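Local coordinates for protein adenylosuccinate lyase (Francisella tularensis subsp. tularensis SCHU S4, PDB 4EEI) that probably catalyses two fumarate-releasing steps of purine biosynthesis, splitting adenylosuccinate into AMP and fumarate and cleaving the succinylated aminoimidazole carboxamide ribotide, at residues R164-L168 and I225-I229; H287-A291 and Y312-N316. All coordinates share one frame; numbering follows the deposited sequence.

Contact 1 (R164-L168 and I225-I229); sequences RLKDL and IHGLI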
# COMPACT_ATOMS: atom_id res chain seq x y z
N ARG B 164 -6.12 18.96 8.63
CA ARG B 164 -6.17 17.66 9.29
C ARG B 164 -6.79 17.78 10.68
O ARG B 164 -7.53 16.89 11.12
CB ARG B 164 -4.77 17.05 9.40
CG ARG B 164 -4.06 16.88 8.05
CD ARG B 164 -4.63 15.72 7.21
NE ARG B 164 -5.91 16.07 6.57
CZ ARG B 164 -6.02 16.81 5.47
NH1 ARG B 164 -7.21 17.09 4.97
NH2 ARG B 164 -4.92 17.25 4.85
N LEU B 165 -6.51 18.88 11.37
CA LEU B 165 -7.08 19.08 12.70
C LEU B 165 -8.60 19.17 12.62
O LEU B 165 -9.31 18.60 13.46
CB LEU B 165 -6.47 20.32 13.39
CG LEU B 165 -7.03 20.63 14.78
CD1 LEU B 165 -6.68 19.52 15.77
CD2 LEU B 165 -6.51 21.97 15.28
N LYS B 166 -9.12 19.86 11.61
CA LYS B 166 -10.56 19.90 11.44
C LYS B 166 -11.14 18.51 11.14
O LYS B 166 -12.18 18.16 11.68
CB LYS B 166 -10.98 20.91 10.36
CG LYS B 166 -12.50 21.03 10.21
CD LYS B 166 -12.87 21.92 9.03
CE LYS B 166 -14.39 21.95 8.80
NZ LYS B 166 -14.95 20.65 8.29
N ASP B 167 -10.47 17.73 10.30
CA ASP B 167 -10.91 16.35 10.02
C ASP B 167 -11.02 15.56 11.33
O ASP B 167 -12.00 14.84 11.54
CB ASP B 167 -9.91 15.61 9.11
CG ASP B 167 -9.87 16.16 7.68
OD1 ASP B 167 -10.82 16.86 7.28
OD2 ASP B 167 -8.87 15.86 6.96
N LEU B 168 -10.01 15.68 12.19
CA LEU B 168 -9.99 14.92 13.44
C LEU B 168 -11.07 15.38 14.43
O LEU B 168 -11.72 14.56 15.08
CB LEU B 168 -8.61 14.97 14.12
CG LEU B 168 -7.50 14.08 13.59
CD1 LEU B 168 -6.29 14.17 14.49
CD2 LEU B 168 -7.98 12.64 13.48
N ILE B 225 -7.32 9.35 7.96
CA ILE B 225 -6.95 10.71 8.35
C ILE B 225 -5.50 10.74 8.87
O ILE B 225 -4.73 11.66 8.58
CB ILE B 225 -7.89 11.28 9.43
CG1 ILE B 225 -9.32 11.38 8.89
CG2 ILE B 225 -7.41 12.66 9.90
CD1 ILE B 225 -10.35 11.67 9.98
N HIS B 226 -5.14 9.74 9.66
CA HIS B 226 -3.78 9.68 10.19
C HIS B 226 -2.77 9.52 9.05
O HIS B 226 -1.65 10.03 9.13
CB HIS B 226 -3.66 8.53 11.21
CG HIS B 226 -4.23 8.87 12.55
ND1 HIS B 226 -4.04 8.07 13.66
CD2 HIS B 226 -4.97 9.92 12.97
CE1 HIS B 226 -4.63 8.62 14.71
NE2 HIS B 226 -5.20 9.75 14.32
N GLY B 227 -3.17 8.82 7.99
CA GLY B 227 -2.33 8.67 6.80
C GLY B 227 -2.07 10.00 6.11
O GLY B 227 -0.96 10.26 5.61
N LEU B 228 -3.09 10.85 6.07
CA LEU B 228 -2.97 12.18 5.47
C LEU B 228 -2.07 13.06 6.33
O LEU B 228 -1.28 13.87 5.81
CB LEU B 228 -4.34 12.83 5.31
CG LEU B 228 -5.30 12.19 4.30
CD1 LEU B 228 -6.70 12.75 4.50
CD2 LEU B 228 -4.84 12.48 2.88
N ILE B 229 -2.20 12.92 7.65
CA ILE B 229 -1.31 13.63 8.57
C ILE B 229 0.14 13.20 8.31
O ILE B 229 1.06 14.02 8.33
CB ILE B 229 -1.69 13.38 10.03
CG1 ILE B 229 -3.04 14.03 10.34
CG2 ILE B 229 -0.61 13.94 11.00
CD1 ILE B 229 -3.62 13.67 11.71
O HOH W 1 -2.06 16.24 4.87
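Arg164, which lies across Leu228, holds Asp167 OD2 with two nitrogens. NE donates to OD2 at 3.0 Å and NH1 donates to the same oxygen at 2.9 Å. The pair is a side-on salt bridge within one helix turn. OD2 sits in the guanidinium plane, but both nitrogens reach it from the same face of the carboxylate, well out of the carboxylate plane. The bends at chi2 (-73°) and chi3 (76°) fold the arginine chain back to its own helix. They also turn CD toward Leu228, where it meets CB at 3.5 Å. Leu228 CD1 lies over one guanidinium face, toward the rim. NH2 reaches the other helix through a water, which accepts from it and donates to Leu228 O. This fixes the rotation of the group further. Both charges have second partners on the second subunit: Asp217 for Arg164 and Lys221 for Asp167.

Apolar contacts fill the rest. Arg164 CB lies 3.6 Å from Ile229 CG1, the two side chains running past each other in opposite directions. Leu168 CD2 touches Ile225 CG2 at 3.6 Å and also reaches the edge of the His226 ring. The Leu168 and Ile229 side chains cross at about a right angle, CD1 against CD1. Ile225 CG2 also packs on Asp167 CB. Leu168 continues onto Val113 and Leu117 of helix 94-131.

The segments run antiparallel at 165°, their axes 10.1 Å apart. Such near-antiparallel packing of long helices is characteristic of the central helical bundle of the fumarase/aspartase (lyase 1) superfamily, here close to a subunit interface.

Contact 2 (H287-A291 and Y312-N316); sequences HVSIA and YLPDN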
# COMPACT_ATOMS: atom_id res chain seq x y z
N HIS B 287 -0.11 1.65 7.70
CA HIS B 287 -1.28 1.13 8.43
C HIS B 287 -2.58 1.32 7.68
O HIS B 287 -3.57 0.64 7.99
CB HIS B 287 -1.40 1.82 9.79
CG HIS B 287 -0.26 1.56 10.72
ND1 HIS B 287 0.05 2.40 11.76
CD2 HIS B 287 0.63 0.53 10.78
CE1 HIS B 287 1.09 1.92 12.42
NE2 HIS B 287 1.45 0.78 11.85
N VAL B 288 -2.61 2.26 6.74
CA VAL B 288 -3.83 2.55 6.00
C VAL B 288 -4.37 1.31 5.29
O VAL B 288 -5.56 1.01 5.39
CB VAL B 288 -3.65 3.72 5.00
CG1 VAL B 288 -4.90 3.92 4.21
CG2 VAL B 288 -3.29 5.01 5.76
N SER B 289 -3.51 0.58 4.59
CA SER B 289 -3.96 -0.61 3.88
C SER B 289 -4.48 -1.69 4.84
O SER B 289 -5.44 -2.39 4.53
CB SER B 289 -2.83 -1.18 3.03
OG SER B 289 -1.77 -1.62 3.85
N ILE B 290 -3.84 -1.83 6.00
CA ILE B 290 -4.31 -2.79 6.99
C ILE B 290 -5.74 -2.46 7.40
O ILE B 290 -6.62 -3.33 7.43
CB ILE B 290 -3.42 -2.81 8.26
CG1 ILE B 290 -1.96 -3.05 7.91
CG2 ILE B 290 -3.89 -3.89 9.21
CD1 ILE B 290 -0.98 -2.85 9.11
N ALA B 291 -5.99 -1.18 7.69
CA ALA B 291 -7.30 -0.74 8.14
C ALA B 291 -8.34 -0.99 7.07
O ALA B 291 -9.46 -1.42 7.38
CB ALA B 291 -7.27 0.72 8.51
N TYR B 312 -1.24 -2.93 15.17
CA TYR B 312 -1.12 -1.63 14.52
C TYR B 312 -1.80 -0.46 15.23
O TYR B 312 -1.37 0.67 15.09
CB TYR B 312 -1.51 -1.69 13.03
CG TYR B 312 -2.94 -1.33 12.73
CD1 TYR B 312 -3.31 -0.00 12.50
CD2 TYR B 312 -3.93 -2.30 12.63
CE1 TYR B 312 -4.62 0.34 12.21
CE2 TYR B 312 -5.24 -1.97 12.34
CZ TYR B 312 -5.58 -0.65 12.14
OH TYR B 312 -6.88 -0.31 11.85
N LEU B 313 -2.88 -0.72 15.98
CA LEU B 313 -3.55 0.40 16.65
C LEU B 313 -2.71 1.05 17.76
O LEU B 313 -2.57 2.27 17.77
CB LEU B 313 -4.94 0.00 17.18
CG LEU B 313 -6.04 -0.13 16.12
CD1 LEU B 313 -7.37 -0.53 16.77
CD2 LEU B 313 -6.19 1.17 15.33
N PRO B 314 -2.14 0.25 18.69
CA PRO B 314 -1.28 0.92 19.66
C PRO B 314 -0.06 1.56 19.00
O PRO B 314 0.43 2.59 19.48
CB PRO B 314 -0.84 -0.22 20.59
CG PRO B 314 -1.95 -1.23 20.49
CD PRO B 314 -2.34 -1.18 19.03
N ASP B 315 0.44 0.97 17.92
CA ASP B 315 1.60 1.55 17.24
C ASP B 315 1.21 2.83 16.52
O ASP B 315 1.96 3.79 16.51
CB ASP B 315 2.22 0.59 16.24
CG ASP B 315 2.99 -0.53 16.90
OD1 ASP B 315 3.19 -0.47 18.13
OD2 ASP B 315 3.39 -1.47 16.18
N ASN B 316 0.04 2.82 15.90
CA ASN B 316 -0.42 4.00 15.17
C ASN B 316 -0.56 5.20 16.11
O ASN B 316 -0.01 6.27 15.85
CB ASN B 316 -1.73 3.70 14.45
CG ASN B 316 -2.17 4.83 13.55
OD1 ASN B 316 -2.83 5.78 14.01
ND2 ASN B 316 -1.81 4.74 12.27
O HOH W 2 3.72 -0.58 13.39
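His287 ND1 accepts a hydrogen bond from Asn316 ND2 at 3.0 Å. The bond is nearly straight, with an N-H...acceptor angle of 166°. It lies close to both the imidazole and the amide plane, although those planes are well turned from each other. This is consistent with an unprotonated ND1. The other ring nitrogen, NE2, is 3.1 Å from a water that donates to Asp315 OD2. Both nitrogens of the ring are thus tied to the same partner helix.

The ring is also held from above. Tyr312 CB sits over one face of it, 4.1 Å from the ring centroid, as a CH-pi contact. The two aromatic rings meet obliquely, and His287 CB touches Tyr312 CD1 at 3.8 Å. Further along the tyrosine, Ile290 CG2 packs on CD2, also at 3.8 Å. At the far end of the side chain Tyr312 OH lies 3.5 Å from Ala291 CB. The phenol side chain thus spans a turn of helix 272-293, from His287 to Ala291.

A second shell sets these groups. With chi1 at -173°, the Asn316 amide swings away from its own backbone N and reaches His287. Its OD1 takes a hydrogen bond from His226 ND1, which probably sets the orientation of the amide. Asp315 OD1 is hydrogen-bonded to Met1 N. Ile219 and Ile223 of helix 217-244 pack against Tyr312. Ile290 and Asp315 also touch the third subunit.

The contact is buried helix packing around a histidine-asparagine hydrogen bond. It joins two helices of opposite sense crossing obliquely, axes at 143°, in the lyase 1 helical bundle, with the Tyr312 side chain about 12 Å from bound AMP.

In the fold
Contact 1 precedes contact 2 along the chain, in series. Contact 1 pairs helices 151-173 and 217-244; contact 2 pairs helices 272-293 and 304-333. The centres lie 14 Å apart, with contact 1 close to the centre of the chain. Helix 217-244 bridges them: His226 and Asn316 join the two contacts through a probable hydrogen bond, and Gly227 CA packs on Val288 CG2. The two contacts are therefore neighbouring parts of one helical bundle. Contact 1 faces the second subunit and contact 2 the third, consistent with the tetramer being built around this bundle. Helix 304-333 also carries the AMP-binding residues Ser306 and Arg310.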